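Local coordinates for membrane lipoprotein family protein (Aeropyrum pernix, PDB 4PEV) that probably captures nucleosides such as adenosine, which it binds between two alpha/beta lobes, for import by an ABC transporter of the cell membrane, at residues S154-E159 with G319-L324; D289-I294 with V362-S367; A187-G192 with M222-T227; V57-G62 with F90-S95. One frame throughout, in Å; residues are numbered along the deposited sequence.

Interaction 1 of 4, residues S154-E159 with G319-L324; sequences SYLFRE and GGIVSL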
loop_
_atom_site.group_PDB
_atom_site.type_symbol
_atom_site.label_atom_id
_atom_site.label_comp_id
_atom_site.label_asym_id
_atom_site.label_seq_id
_atom_site.Cartn_x
_atom_site.Cartn_y
_atom_site.Cartn_z
ATOM N N SER C 154 -16.533 -5.639 -5.556
ATOM C CA SER C 154 -15.071 -5.681 -5.495
ATOM C C SER C 154 -14.473 -4.268 -5.557
ATOM O O SER C 154 -14.915 -3.434 -6.356
ATOM C CB SER C 154 -14.527 -6.494 -6.667
ATOM O OG SER C 154 -14.911 -7.864 -6.603
ATOM N N TYR C 155 -13.473 -4.002 -4.717
ATOM C CA TYR C 155 -12.718 -2.746 -4.748
ATOM C C TYR C 155 -11.248 -3.044 -5.052
ATOM O O TYR C 155 -10.525 -3.600 -4.226
ATOM C CB TYR C 155 -12.873 -1.987 -3.434
ATOM C CG TYR C 155 -14.275 -1.434 -3.198
ATOM C CD1 TYR C 155 -15.300 -2.250 -2.734
ATOM C CD2 TYR C 155 -14.566 -0.096 -3.428
ATOM C CE1 TYR C 155 -16.579 -1.751 -2.509
ATOM C CE2 TYR C 155 -15.836 0.415 -3.213
ATOM C CZ TYR C 155 -16.848 -0.411 -2.748
ATOM O OH TYR C 155 -18.131 0.095 -2.532
ATOM N N LEU C 156 -10.838 -2.714 -6.274
ATOM C CA LEU C 156 -9.480 -2.931 -6.750
ATOM C C LEU C 156 -8.796 -1.602 -6.845
ATOM O O LEU C 156 -9.447 -0.603 -7.151
ATOM C CB LEU C 156 -9.488 -3.492 -8.162
ATOM C CG LEU C 156 -9.681 -4.989 -8.288
ATOM C CD1 LEU C 156 -10.015 -5.305 -9.737
ATOM C CD2 LEU C 156 -8.431 -5.721 -7.817
ATOM N N PHE C 157 -7.485 -1.587 -6.613
ATOM C CA PHE C 157 -6.695 -0.381 -6.827
ATOM C C PHE C 157 -5.762 -0.576 -8.006
ATOM O O PHE C 157 -5.457 -1.703 -8.393
ATOM C CB PHE C 157 -5.908 -0.011 -5.576
ATOM C CG PHE C 157 -6.773 0.360 -4.402
ATOM C CD1 PHE C 157 -7.292 -0.622 -3.569
ATOM C CD2 PHE C 157 -7.051 1.680 -4.124
ATOM C CE1 PHE C 157 -8.086 -0.284 -2.487
ATOM C CE2 PHE C 157 -7.843 2.029 -3.043
ATOM C CZ PHE C 157 -8.360 1.046 -2.222
ATOM N N ARG C 158 -5.333 0.531 -8.590
ATOM C CA ARG C 158 -4.364 0.496 -9.672
ATOM C C ARG C 158 -3.018 0.932 -9.086
ATOM O O ARG C 158 -2.598 2.083 -9.245
ATOM C CB ARG C 158 -4.830 1.404 -10.817
ATOM C CG ARG C 158 -6.160 0.992 -11.450
ATOM C CD ARG C 158 -6.477 1.821 -12.697
ATOM N NE ARG C 158 -6.677 3.237 -12.375
ATOM C CZ ARG C 158 -7.811 3.760 -11.906
ATOM N NH1 ARG C 158 -8.891 2.997 -11.720
ATOM N NH2 ARG C 158 -7.870 5.061 -11.622
ATOM N N GLU C 159 -2.363 -0.006 -8.399
ATOM C CA GLU C 159 -1.158 0.267 -7.613
ATOM C C GLU C 159 0.019 0.721 -8.453
ATOM O O GLU C 159 0.909 1.402 -7.958
ATOM C CB GLU C 159 -0.723 -0.971 -6.828
ATOM C CG GLU C 159 -1.571 -1.295 -5.614
ATOM C CD GLU C 159 -2.818 -2.105 -5.922
ATOM O OE1 GLU C 159 -3.057 -2.467 -7.093
ATOM O OE2 GLU C 159 -3.569 -2.394 -4.969
ATOM N N GLY C 319 -23.548 -5.143 -6.979
ATOM C CA GLY C 319 -22.383 -5.954 -7.313
ATOM C C GLY C 319 -21.478 -5.355 -8.377
ATOM O O GLY C 319 -21.895 -4.485 -9.121
ATOM N N GLY C 320 -20.226 -5.813 -8.425
ATOM C CA GLY C 320 -19.298 -5.434 -9.480
ATOM C C GLY C 320 -18.055 -4.709 -9.014
ATOM O O GLY C 320 -17.947 -4.332 -7.848
ATOM N N ILE C 321 -17.139 -4.487 -9.959
ATOM C CA ILE C 321 -15.808 -3.928 -9.700
ATOM C C ILE C 321 -15.790 -2.400 -9.613
ATOM O O ILE C 321 -16.402 -1.731 -10.414
ATOM C CB ILE C 321 -14.815 -4.358 -10.808
ATOM C CG1 ILE C 321 -14.720 -5.887 -10.854
ATOM C CG2 ILE C 321 -13.438 -3.712 -10.607
ATOM C CD1 ILE C 321 -13.740 -6.418 -11.885
ATOM N N VAL C 322 -15.063 -1.878 -8.631
ATOM C CA VAL C 322 -14.832 -0.438 -8.479
ATOM C C VAL C 322 -13.315 -0.235 -8.442
ATOM O O VAL C 322 -12.663 -0.633 -7.479
ATOM C CB VAL C 322 -15.460 0.112 -7.173
ATOM C CG1 VAL C 322 -15.203 1.597 -7.031
ATOM C CG2 VAL C 322 -16.953 -0.178 -7.121
ATOM N N SER C 323 -12.773 0.352 -9.511
ATOM C CA SER C 323 -11.334 0.520 -9.699
ATOM C C SER C 323 -10.917 1.930 -9.258
ATOM O O SER C 323 -11.535 2.928 -9.635
ATOM C CB SER C 323 -10.953 0.258 -11.170
ATOM O OG SER C 323 -9.549 0.272 -11.397
ATOM N N LEU C 324 -9.845 1.994 -8.471
ATOM C CA LEU C 324 -9.431 3.212 -7.783
ATOM C C LEU C 324 -7.937 3.516 -7.949
ATOM O O LEU C 324 -7.074 2.665 -7.713
ATOM C CB LEU C 324 -9.766 3.080 -6.305
ATOM C CG LEU C 324 -11.242 2.858 -6.000
ATOM C CD1 LEU C 324 -11.452 2.731 -4.502
ATOM C CD2 LEU C 324 -12.073 4.004 -6.563
#

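Interaction 2 of 4, residues D289-I294 with V362-S367; sequences DPQTII and VEIVMS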
loop_
_atom_site.group_PDB
_atom_site.type_symbol
_atom_site.label_atom_id
_atom_site.label_comp_id
_atom_site.label_asym_id
_atom_site.label_seq_id
_atom_site.Cartn_x
_atom_site.Cartn_y
_atom_site.Cartn_z
ATOM N N ASP C 289 8.863 7.324 12.357
ATOM C CA ASP C 289 10.153 8.007 12.531
ATOM C C ASP C 289 10.352 8.972 11.379
ATOM O O ASP C 289 10.667 8.546 10.276
ATOM C CB ASP C 289 11.343 7.046 12.591
ATOM C CG ASP C 289 12.682 7.786 12.631
ATOM O OD1 ASP C 289 12.769 8.914 13.175
ATOM O OD2 ASP C 289 13.660 7.251 12.099
ATOM N N PRO C 290 10.187 10.280 11.625
ATOM C CA PRO C 290 10.151 11.227 10.509
ATOM C C PRO C 290 11.528 11.598 9.919
ATOM O O PRO C 290 11.610 12.078 8.783
ATOM C CB PRO C 290 9.467 12.455 11.128
ATOM C CG PRO C 290 9.120 12.086 12.537
ATOM C CD PRO C 290 10.044 10.979 12.908
ATOM N N GLN C 291 12.590 11.392 10.685
ATOM C CA GLN C 291 13.935 11.631 10.193
ATOM C C GLN C 291 14.230 10.721 9.016
ATOM O O GLN C 291 14.821 11.149 8.037
ATOM C CB GLN C 291 14.971 11.392 11.297
ATOM C CG GLN C 291 15.054 12.494 12.353
ATOM C CD GLN C 291 15.353 11.953 13.751
ATOM O OE1 GLN C 291 14.845 10.898 14.144
ATOM N NE2 GLN C 291 16.171 12.679 14.510
ATOM N N THR C 292 13.802 9.467 9.104
ATOM C CA THR C 292 14.056 8.483 8.037
ATOM C C THR C 292 12.855 8.169 7.112
ATOM O O THR C 292 13.055 7.754 5.966
ATOM C CB THR C 292 14.613 7.161 8.622
ATOM O OG1 THR C 292 13.635 6.540 9.478
ATOM C CG2 THR C 292 15.927 7.430 9.407
ATOM N N ILE C 293 11.626 8.347 7.600
ATOM C CA ILE C 293 10.442 8.008 6.806
ATOM C C ILE C 293 10.001 9.271 6.107
ATOM O O ILE C 293 9.257 10.062 6.650
ATOM C CB ILE C 293 9.302 7.393 7.654
ATOM C CG1 ILE C 293 9.830 6.165 8.392
ATOM C CG2 ILE C 293 8.137 6.955 6.773
ATOM C CD1 ILE C 293 8.916 5.639 9.480
ATOM N N ILE C 294 10.474 9.445 4.886
ATOM C CA ILE C 294 10.400 10.748 4.223
ATOM C C ILE C 294 9.064 10.997 3.497
ATOM O O ILE C 294 8.666 12.140 3.321
ATOM C CB ILE C 294 11.612 10.915 3.281
ATOM C CG1 ILE C 294 11.913 12.389 3.028
ATOM C CG2 ILE C 294 11.412 10.152 1.981
ATOM C CD1 ILE C 294 13.051 12.608 2.052
ATOM N N VAL C 362 5.500 17.034 11.066
ATOM C CA VAL C 362 5.422 17.654 9.750
ATOM C C VAL C 362 6.658 18.505 9.466
ATOM O O VAL C 362 7.243 18.413 8.387
ATOM C CB VAL C 362 4.175 18.536 9.600
ATOM C CG1 VAL C 362 4.124 19.166 8.213
ATOM C CG2 VAL C 362 2.921 17.719 9.817
ATOM N N GLU C 363 7.061 19.331 10.429
ATOM C CA GLU C 363 8.240 20.191 10.235
ATOM C C GLU C 363 9.454 19.378 9.790
ATOM O O GLU C 363 10.174 19.781 8.870
ATOM C CB GLU C 363 8.579 20.972 11.505
ATOM C CG GLU C 363 7.609 22.106 11.812
ATOM C CD GLU C 363 7.749 22.633 13.238
ATOM O OE1 GLU C 363 8.785 22.346 13.900
ATOM O OE2 GLU C 363 6.811 23.324 13.702
ATOM N N ILE C 364 9.653 18.226 10.427
ATOM C CA ILE C 364 10.811 17.395 10.149
ATOM C C ILE C 364 10.749 16.730 8.784
ATOM O O ILE C 364 11.762 16.629 8.118
ATOM C CB ILE C 364 11.020 16.300 11.210
ATOM C CG1 ILE C 364 11.237 16.918 12.597
ATOM C CG2 ILE C 364 12.209 15.415 10.827
ATOM C CD1 ILE C 364 11.376 15.898 13.704
ATOM N N VAL C 365 9.586 16.269 8.356
ATOM C CA VAL C 365 9.514 15.609 7.059
ATOM C C VAL C 365 9.757 16.636 5.957
ATOM O O VAL C 365 10.509 16.380 5.016
ATOM C CB VAL C 365 8.163 14.908 6.814
ATOM C CG1 VAL C 365 8.136 14.282 5.426
ATOM C CG2 VAL C 365 7.887 13.849 7.874
HETATM N N MSE C 366 9.130 17.803 6.084
HETATM C CA MSE C 366 9.232 18.854 5.068
HETATM C C MSE C 366 10.638 19.355 4.993
HETATM O O MSE C 366 11.101 19.783 3.932
HETATM C CB MSE C 366 8.335 20.041 5.403
HETATM C CG MSE C 366 6.845 19.706 5.408
HETATM SE SE MSE C 366 6.270 18.856 3.718
HETATM C CE MSE C 366 4.813 17.689 4.349
ATOM N N SER C 367 11.330 19.308 6.123
ATOM C CA SER C 367 12.726 19.680 6.178
ATOM C C SER C 367 13.537 18.748 5.302
ATOM O O SER C 367 14.354 19.209 4.521
ATOM C CB SER C 367 13.221 19.613 7.622
ATOM O OG SER C 367 14.531 20.099 7.739
#

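Interaction 3 of 4, residues A187-G192 with M222-T227; sequences AGAVAG and MVWTYT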
loop_
_atom_site.group_PDB
_atom_site.type_symbol
_atom_site.label_atom_id
_atom_site.label_comp_id
_atom_site.label_asym_id
_atom_site.label_seq_id
_atom_site.Cartn_x
_atom_site.Cartn_y
_atom_site.Cartn_z
ATOM N N ALA C 187 17.832 1.986 -4.953
ATOM C CA ALA C 187 16.459 1.984 -4.485
ATOM C C ALA C 187 16.102 0.549 -4.133
ATOM O O ALA C 187 16.792 -0.380 -4.534
ATOM C CB ALA C 187 15.522 2.523 -5.553
ATOM N N GLY C 188 15.043 0.365 -3.364
ATOM C CA GLY C 188 14.721 -0.958 -2.877
ATOM C C GLY C 188 13.296 -1.065 -2.424
ATOM O O GLY C 188 12.585 -0.066 -2.345
ATOM N N ALA C 189 12.882 -2.294 -2.144
ATOM C CA ALA C 189 11.570 -2.548 -1.569
ATOM C C ALA C 189 11.595 -3.867 -0.849
ATOM O O ALA C 189 12.137 -4.836 -1.368
ATOM C CB ALA C 189 10.503 -2.580 -2.646
ATOM N N VAL C 190 11.027 -3.886 0.355
ATOM C CA VAL C 190 10.824 -5.113 1.094
ATOM C C VAL C 190 9.347 -5.411 0.973
ATOM O O VAL C 190 8.515 -4.624 1.442
ATOM C CB VAL C 190 11.211 -4.980 2.580
ATOM C CG1 VAL C 190 10.975 -6.307 3.302
ATOM C CG2 VAL C 190 12.664 -4.528 2.716
ATOM N N ALA C 191 9.035 -6.537 0.330
ATOM C CA ALA C 191 7.662 -6.876 -0.016
ATOM C C ALA C 191 7.186 -8.046 0.806
ATOM O O ALA C 191 7.994 -8.793 1.363
ATOM C CB ALA C 191 7.560 -7.202 -1.492
ATOM N N GLY C 192 5.868 -8.191 0.885
ATOM C CA GLY C 192 5.261 -9.312 1.584
ATOM C C GLY C 192 5.135 -10.499 0.658
ATOM O O GLY C 192 6.128 -10.998 0.143
HETATM N N MSE C 222 17.518 -1.051 -8.756
HETATM C CA MSE C 222 16.407 -1.325 -7.846
HETATM C C MSE C 222 16.370 -2.783 -7.478
HETATM O O MSE C 222 16.456 -3.657 -8.330
HETATM C CB MSE C 222 15.064 -0.916 -8.445
HETATM C CG MSE C 222 13.981 -0.793 -7.362
HETATM SE SE MSE C 222 12.937 -2.463 -7.049
HETATM C CE MSE C 222 11.832 -2.411 -8.683
ATOM N N VAL C 223 16.234 -3.044 -6.184
ATOM C CA VAL C 223 16.220 -4.397 -5.655
ATOM C C VAL C 223 14.915 -4.624 -4.933
ATOM O O VAL C 223 14.591 -3.925 -3.968
ATOM C CB VAL C 223 17.375 -4.630 -4.678
ATOM C CG1 VAL C 223 17.280 -6.024 -4.048
ATOM C CG2 VAL C 223 18.701 -4.415 -5.410
ATOM N N TRP C 224 14.173 -5.612 -5.411
ATOM C CA TRP C 224 12.868 -5.940 -4.885
ATOM C C TRP C 224 12.933 -7.317 -4.260
ATOM O O TRP C 224 13.300 -8.271 -4.927
ATOM C CB TRP C 224 11.870 -5.934 -6.017
ATOM C CG TRP C 224 10.513 -6.287 -5.616
ATOM C CD1 TRP C 224 10.024 -7.538 -5.390
ATOM C CD2 TRP C 224 9.431 -5.386 -5.410
ATOM N NE1 TRP C 224 8.693 -7.472 -5.070
ATOM C CE2 TRP C 224 8.302 -6.161 -5.070
ATOM C CE3 TRP C 224 9.306 -3.997 -5.476
ATOM C CZ2 TRP C 224 7.060 -5.594 -4.788
ATOM C CZ3 TRP C 224 8.071 -3.434 -5.204
ATOM C CH2 TRP C 224 6.960 -4.236 -4.865
ATOM N N THR C 225 12.579 -7.410 -2.981
ATOM C CA THR C 225 12.573 -8.674 -2.257
ATOM C C THR C 225 11.202 -9.024 -1.667
ATOM O O THR C 225 10.683 -8.320 -0.781
ATOM C CB THR C 225 13.609 -8.651 -1.122
ATOM O OG1 THR C 225 14.847 -8.155 -1.636
ATOM C CG2 THR C 225 13.813 -10.057 -0.541
ATOM N N TYR C 226 10.624 -10.119 -2.163
ATOM C CA TYR C 226 9.518 -10.776 -1.482
ATOM C C TYR C 226 10.041 -11.491 -0.239
ATOM O O TYR C 226 10.961 -12.292 -0.331
ATOM C CB TYR C 226 8.845 -11.777 -2.399
ATOM C CG TYR C 226 8.028 -11.126 -3.476
ATOM C CD1 TYR C 226 6.884 -10.382 -3.155
ATOM C CD2 TYR C 226 8.387 -11.243 -4.814
ATOM C CE1 TYR C 226 6.118 -9.783 -4.139
ATOM C CE2 TYR C 226 7.637 -10.647 -5.804
ATOM C CZ TYR C 226 6.504 -9.917 -5.472
ATOM O OH TYR C 226 5.759 -9.323 -6.477
ATOM N N THR C 227 9.469 -11.160 0.917
ATOM C CA THR C 227 9.724 -11.875 2.164
ATOM C C THR C 227 8.778 -13.056 2.296
ATOM O O THR C 227 9.097 -14.035 2.964
ATOM C CB THR C 227 9.468 -10.996 3.394
ATOM O OG1 THR C 227 8.074 -10.654 3.446
ATOM C CG2 THR C 227 10.325 -9.746 3.352
#

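Interaction 4 of 4, residues V57-G62 with F90-S95; sequences VLFDVG and FQTPQS. With ADN (adenosine), chain F; GOL (glycerol), chain G.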
loop_
_atom_site.group_PDB
_atom_site.type_symbol
_atom_site.label_atom_id
_atom_site.label_comp_id
_atom_site.label_asym_id
_atom_site.label_seq_id
_atom_site.Cartn_x
_atom_site.Cartn_y
_atom_site.Cartn_z
ATOM N N VAL C 57 -16.025 -7.255 9.601
ATOM C CA VAL C 57 -14.783 -6.970 8.908
ATOM C C VAL C 57 -13.859 -8.119 9.191
ATOM O O VAL C 57 -13.549 -8.429 10.351
ATOM C CB VAL C 57 -14.122 -5.678 9.375
ATOM C CG1 VAL C 57 -12.798 -5.475 8.628
ATOM C CG2 VAL C 57 -15.059 -4.496 9.150
ATOM N N LEU C 58 -13.415 -8.741 8.115
ATOM C CA LEU C 58 -12.819 -10.043 8.172
ATOM C C LEU C 58 -11.440 -9.887 7.554
ATOM O O LEU C 58 -11.302 -9.726 6.344
ATOM C CB LEU C 58 -13.731 -11.013 7.414
ATOM C CG LEU C 58 -13.754 -12.527 7.654
ATOM C CD1 LEU C 58 -13.365 -12.948 9.063
ATOM C CD2 LEU C 58 -15.122 -13.077 7.295
ATOM N N PHE C 59 -10.426 -9.867 8.409
ATOM C CA PHE C 59 -9.068 -9.682 7.969
ATOM C C PHE C 59 -8.491 -10.949 7.375
ATOM O O PHE C 59 -8.987 -12.064 7.553
ATOM C CB PHE C 59 -8.172 -9.178 9.111
ATOM C CG PHE C 59 -8.554 -7.809 9.621
ATOM C CD1 PHE C 59 -8.444 -6.684 8.797
ATOM C CD2 PHE C 59 -9.036 -7.644 10.919
ATOM C CE1 PHE C 59 -8.811 -5.418 9.264
ATOM C CE2 PHE C 59 -9.391 -6.388 11.395
ATOM C CZ PHE C 59 -9.281 -5.272 10.568
ATOM N N ASP C 60 -7.408 -10.735 6.654
ATOM C CA ASP C 60 -6.747 -11.763 5.899
ATOM C C ASP C 60 -5.822 -12.486 6.845
ATOM O O ASP C 60 -6.098 -13.582 7.288
ATOM C CB ASP C 60 -5.926 -11.095 4.777
ATOM C CG ASP C 60 -6.012 -11.818 3.513
ATOM O OD1 ASP C 60 -6.707 -12.848 3.508
ATOM O OD2 ASP C 60 -5.415 -11.357 2.526
ATOM N N VAL C 61 -4.737 -11.812 7.186
ATOM C CA VAL C 61 -3.602 -12.438 7.814
ATOM C C VAL C 61 -3.440 -11.827 9.195
ATOM O O VAL C 61 -3.559 -12.518 10.209
ATOM C CB VAL C 61 -2.330 -12.184 6.975
ATOM C CG1 VAL C 61 -1.095 -12.720 7.682
ATOM C CG2 VAL C 61 -2.482 -12.791 5.585
ATOM N N GLY C 62 -3.223 -10.515 9.218
ATOM C CA GLY C 62 -2.679 -9.863 10.382
ATOM C C GLY C 62 -3.684 -9.440 11.412
ATOM O O GLY C 62 -3.515 -9.726 12.597
ATOM N N PHE C 90 -14.903 -7.116 14.247
ATOM C CA PHE C 90 -13.680 -7.488 13.524
ATOM C C PHE C 90 -13.411 -8.946 13.788
ATOM O O PHE C 90 -13.912 -9.511 14.750
ATOM C CB PHE C 90 -12.493 -6.656 13.973
ATOM C CG PHE C 90 -12.674 -5.192 13.741
ATOM C CD1 PHE C 90 -12.459 -4.647 12.488
ATOM C CD2 PHE C 90 -13.077 -4.356 14.772
ATOM C CE1 PHE C 90 -12.622 -3.301 12.266
ATOM C CE2 PHE C 90 -13.243 -3.003 14.558
ATOM C CZ PHE C 90 -13.009 -2.471 13.308
ATOM N N GLN C 91 -12.637 -9.569 12.915
ATOM C CA GLN C 91 -12.313 -10.974 13.086
ATOM C C GLN C 91 -11.087 -11.354 12.265
ATOM O O GLN C 91 -10.945 -10.942 11.107
ATOM C CB GLN C 91 -13.508 -11.826 12.683
ATOM C CG GLN C 91 -13.301 -13.306 12.922
ATOM C CD GLN C 91 -14.546 -14.109 12.650
ATOM O OE1 GLN C 91 -15.663 -13.637 12.846
ATOM N NE2 GLN C 91 -14.357 -15.337 12.200
ATOM N N THR C 92 -10.200 -12.135 12.879
ATOM C CA THR C 92 -8.918 -12.502 12.268
ATOM C C THR C 92 -8.727 -14.018 12.336
ATOM O O THR C 92 -8.502 -14.566 13.419
ATOM C CB THR C 92 -7.736 -11.786 12.964
ATOM O OG1 THR C 92 -8.072 -10.408 13.205
ATOM C CG2 THR C 92 -6.484 -11.856 12.097
ATOM N N PRO C 93 -8.819 -14.700 11.184
ATOM C CA PRO C 93 -8.604 -16.135 11.156
ATOM C C PRO C 93 -7.206 -16.472 11.608
ATOM O O PRO C 93 -6.266 -15.719 11.327
ATOM C CB PRO C 93 -8.760 -16.505 9.672
ATOM C CG PRO C 93 -9.384 -15.342 9.022
ATOM C CD PRO C 93 -8.991 -14.148 9.835
ATOM N N GLN C 94 -7.066 -17.601 12.288
ATOM C CA GLN C 94 -5.778 -18.006 12.845
ATOM C C GLN C 94 -4.951 -18.818 11.871
ATOM O O GLN C 94 -3.765 -18.993 12.102
ATOM C CB GLN C 94 -5.987 -18.793 14.138
ATOM C CG GLN C 94 -6.504 -17.924 15.279
ATOM C CD GLN C 94 -5.658 -16.672 15.500
ATOM O OE1 GLN C 94 -4.537 -16.751 16.008
ATOM N NE2 GLN C 94 -6.199 -15.507 15.112
ATOM N N SER C 95 -5.579 -19.306 10.799
ATOM C CA SER C 95 -4.879 -20.046 9.743
ATOM C C SER C 95 -5.442 -19.683 8.374
ATOM O O SER C 95 -6.504 -19.082 8.295
ATOM C CB SER C 95 -4.963 -21.580 9.982
ATOM O OG SER C 95 -6.206 -22.156 9.601
HETATM O "O5'" ADN F . 1.610 -3.062 2.746
HETATM C "C5'" ADN F . 1.726 -3.106 1.311
HETATM C "C4'" ADN F . 0.592 -3.831 0.579
HETATM O "O4'" ADN F . 0.558 -5.227 0.889
HETATM C "C3'" ADN F . -0.831 -3.356 0.858
HETATM O "O3'" ADN F . -1.163 -2.172 0.124
HETATM C "C2'" ADN F . -1.658 -4.574 0.461
HETATM O "O2'" ADN F . -1.908 -4.653 -0.949
HETATM C "C1'" ADN F . -0.777 -5.723 0.878
HETATM N N9 ADN F . -1.110 -6.184 2.239
HETATM C C8 ADN F . -0.726 -5.631 3.413
HETATM N N7 ADN F . -1.208 -6.335 4.472
HETATM C C5 ADN F . -1.908 -7.368 3.955
HETATM C C6 ADN F . -2.690 -8.508 4.479
HETATM N N6 ADN F . -2.817 -8.678 5.809
HETATM N N1 ADN F . -3.275 -9.354 3.595
HETATM C C2 ADN F . -3.167 -9.190 2.259
HETATM N N3 ADN F . -2.478 -8.181 1.712
HETATM C C4 ADN F . -1.845 -7.258 2.487
HETATM C C1 GOL G . -8.195 -7.418 16.586
HETATM O O1 GOL G . -9.557 -7.575 16.202
HETATM C C2 GOL G . -7.376 -8.113 15.528
HETATM O O2 GOL G . -7.779 -7.478 14.338
HETATM C C3 GOL G . -5.878 -7.917 15.756
HETATM O O3 GOL G . -5.107 -8.961 15.145
#

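Interaction 1 of 4, residues S154-E159 with G319-L324
Strand residues Ser154 to Phe157 run beside Ile321 to Leu324 in parallel register, the N-to-C directions of the two short strands differing by 24°. Five backbone hydrogen bonds zip them together. Ser154 and Leu156 each both give and take one: Leu156 N reaches Val322 O at 3.0 Å and Leu156 O receives Leu324 N at 2.9 Å. The last rung, from Arg158 N to Leu324 O (2.9 Å), carries the ladder one residue past the strand.

On one face stand Tyr155, Phe157, Val322 and Leu324. The Tyr155 ring has Val322 CG2 over one face, displaced toward the rim, and Leu324 CD1 at its edge. Phe157 and Leu324 pass each other at a slant, with Phe157 CD2 3.8 Å from Leu324 CB. On the other face, Leu156 CD1 meets Ile321 CG2 at 3.9 Å.

Arg158 supplies the polar side-chain link. Bent at chi3 (-64°), its chain folds back so that one guanidinium face lies over Leu324 C while NH1 gives a hydrogen bond to Ser323 OG, which lies close to the guanidinium plane (2.8 Å). Farther out, NE and NH2 form salt bridges with Glu161 and Glu328, which are likely to limit how the group can turn. Helix 301-313 packs on Tyr155, and Glu159 bridges to Lys299, an adenosine-binding residue.

With its guanidinium gripped by two carboxylates and a serine oxygen, the charge of Arg158 is probably well balanced, so this end of the edge strand is held by polar as well as apolar contacts.

Interaction 2 of 4, residues D289-I294 with V362-S367
Pro290 begins the contact, its ring carbon CB sitting between two side chains of the helix: Val365 CG2 at 3.9 Å from Pro290 CB and Ile364 CG2 at 4.0 Å from the same atom. Each methyl belongs to a beta-branched residue on successive helix positions, and the one proline carbon touches both. The CG2 branch of Ile364 extends opposite its backbone N, which also brings it near the carbonyl of Pro290.

Gln291 adds little with its side chain, whose first bond points away from the helix; its main-chain carbonyl oxygen accepts a hydrogen bond from Gln368, one turn beyond Ile364. At Thr292 the turn is closed internally, OG1 of Thr292 donating to Asp289 OD2 (2.7 Å) from well above the carboxylate plane, while the backbone of Thr292 is bonded to Ser278 of the neighbouring strand.

Ile293 starts the strand and completes the turn, Ile293 N donating to Asp289 O at 2.8 Å. Its side chain leads away from the helix onto Phe263 of helix 258-271, and its carbonyl oxygen lies 4.2 Å from Val365 CG2. Ile294 closes the walk, sharing a further backbone bond with Ser278; its backbone oxygen faces Val365 CG1 and accepts a hydrogen bond from Arg369, farther along the same helix.

No hydrogen bond joins the two six-residue segments themselves; the polar ties come from Gln368 and Arg369 just beyond. The geometry is that of a helix, 358-372, laid against the entry of strand 293-299, in the layered alpha/beta lobe of a periplasmic-binding-protein fold.

Interaction 3 of 4, residues A187-G192 with M222-T227
The Trp224 indole slants against Ala189 and Ala191 of the adjoining strand: Ala189 CB approaches the six-membered ring at CE3, and Ala191 CB lies 3.7 Å from CZ2 of Trp224. Tyr226 turns one ring face to the same indole, with Trp224 NE1 3.3 Å above the phenol plane near its rim, while Tyr226 CD2 sits at the indole edge. Gly192 O lies at the tyrosine edge, in the ring plane.

Four backbone bonds pair the parallel strands, 5° apart in direction; that from Thr225 N to Ala189 O is nearly straight at hydrogen (168°). Beyond them, Ala191 O accepts twice from Thr227: OG1 arrives in the carbonyl plane on a lone pair (2.8 Å), N from above that plane (2.8 Å). A chi1 of 64° sets OG1 between backbone N and carbonyl carbon. A valine here would lose the hydroxyl and is likely to leave Ala191 O with the backbone bond alone and Arg229 N without its acceptor.

This edge pair of a beta-alpha-beta unit has helix 196-214 over Ala187 and Met222, with His202 stacked on Trp224; helix 233-245 covers Thr225 and Thr227, and strand 248-254 continues the sheet beyond 187-191.

Interaction 4 of 4, residues V57-G62 with F90-S95
The beta-alpha-beta crossover of strand 54-59, helix 69-84 and strand 87-91 pairs Val57 with Phe90 and Leu58 with Gln91, then runs directly into the adenosine pocket. Phe59 N donates to Gln91 O (3.0 Å) nearly along the C=O axis; the bond from Gln91 N to Val57 O is weak.

Phe59 and Phe90 meet rim to rim, neither over the other's face: their planes differ by 5°, the centroids are 5.9 Å apart, and Phe59 CE2 approaches Phe90 CD1 at 3.7 Å. Val57 supports both rings, its CB against Phe90 CD1 and its CG1 over one face of Phe59. A serine in place of Phe59 would probably open a gap beside Phe90 and Val57 and leave the Phe90 rim with less to hold its tilt. On the opposite sheet face Leu58 CD1 lies alongside the extended Gln91 chain.

Farther along, the Pro93 ring abuts Phe59 O, and Thr92 CG2 approaches Val61 O. The loop so backed lines the ligand site: Asp60 OD2, which accepts a hydrogen bond from Leu121 N, lies 3.1 Å from adenosine N1, and Val61 CB is 3.7 Å from adenosine N6. Arg64 makes a cation-pi contact with Phe90 and also binds a glycerol, probably from the crystallisation liquor, whose O2 is hydrogen-bonded to Thr92 OG1 at 3.2 Å.

Overall arrangement
Interactions 1 and 4 hold opposite edges of one six-stranded parallel sheet, their centres about 21 Å apart, while interactions 2 and 3 both reach the sheet of the other lobe, about 22 Å between centres. Adenosine lies between the lobes. Interaction 4 supplies residues that touch it. The side chain of Phe157 in interaction 1 is about 7 Å from the bound adenosine, and Gly192 in interaction 3 is about 6 Å from adenosine. Interaction 3 comes within about 9 Å, nearest atoms, of both interactions 1 and 4. Interaction 2 is remote, with the side chain of Ile293 about 13 Å from the ligand. In sequence, interaction 3 is nested within the loop that interaction 1 closes.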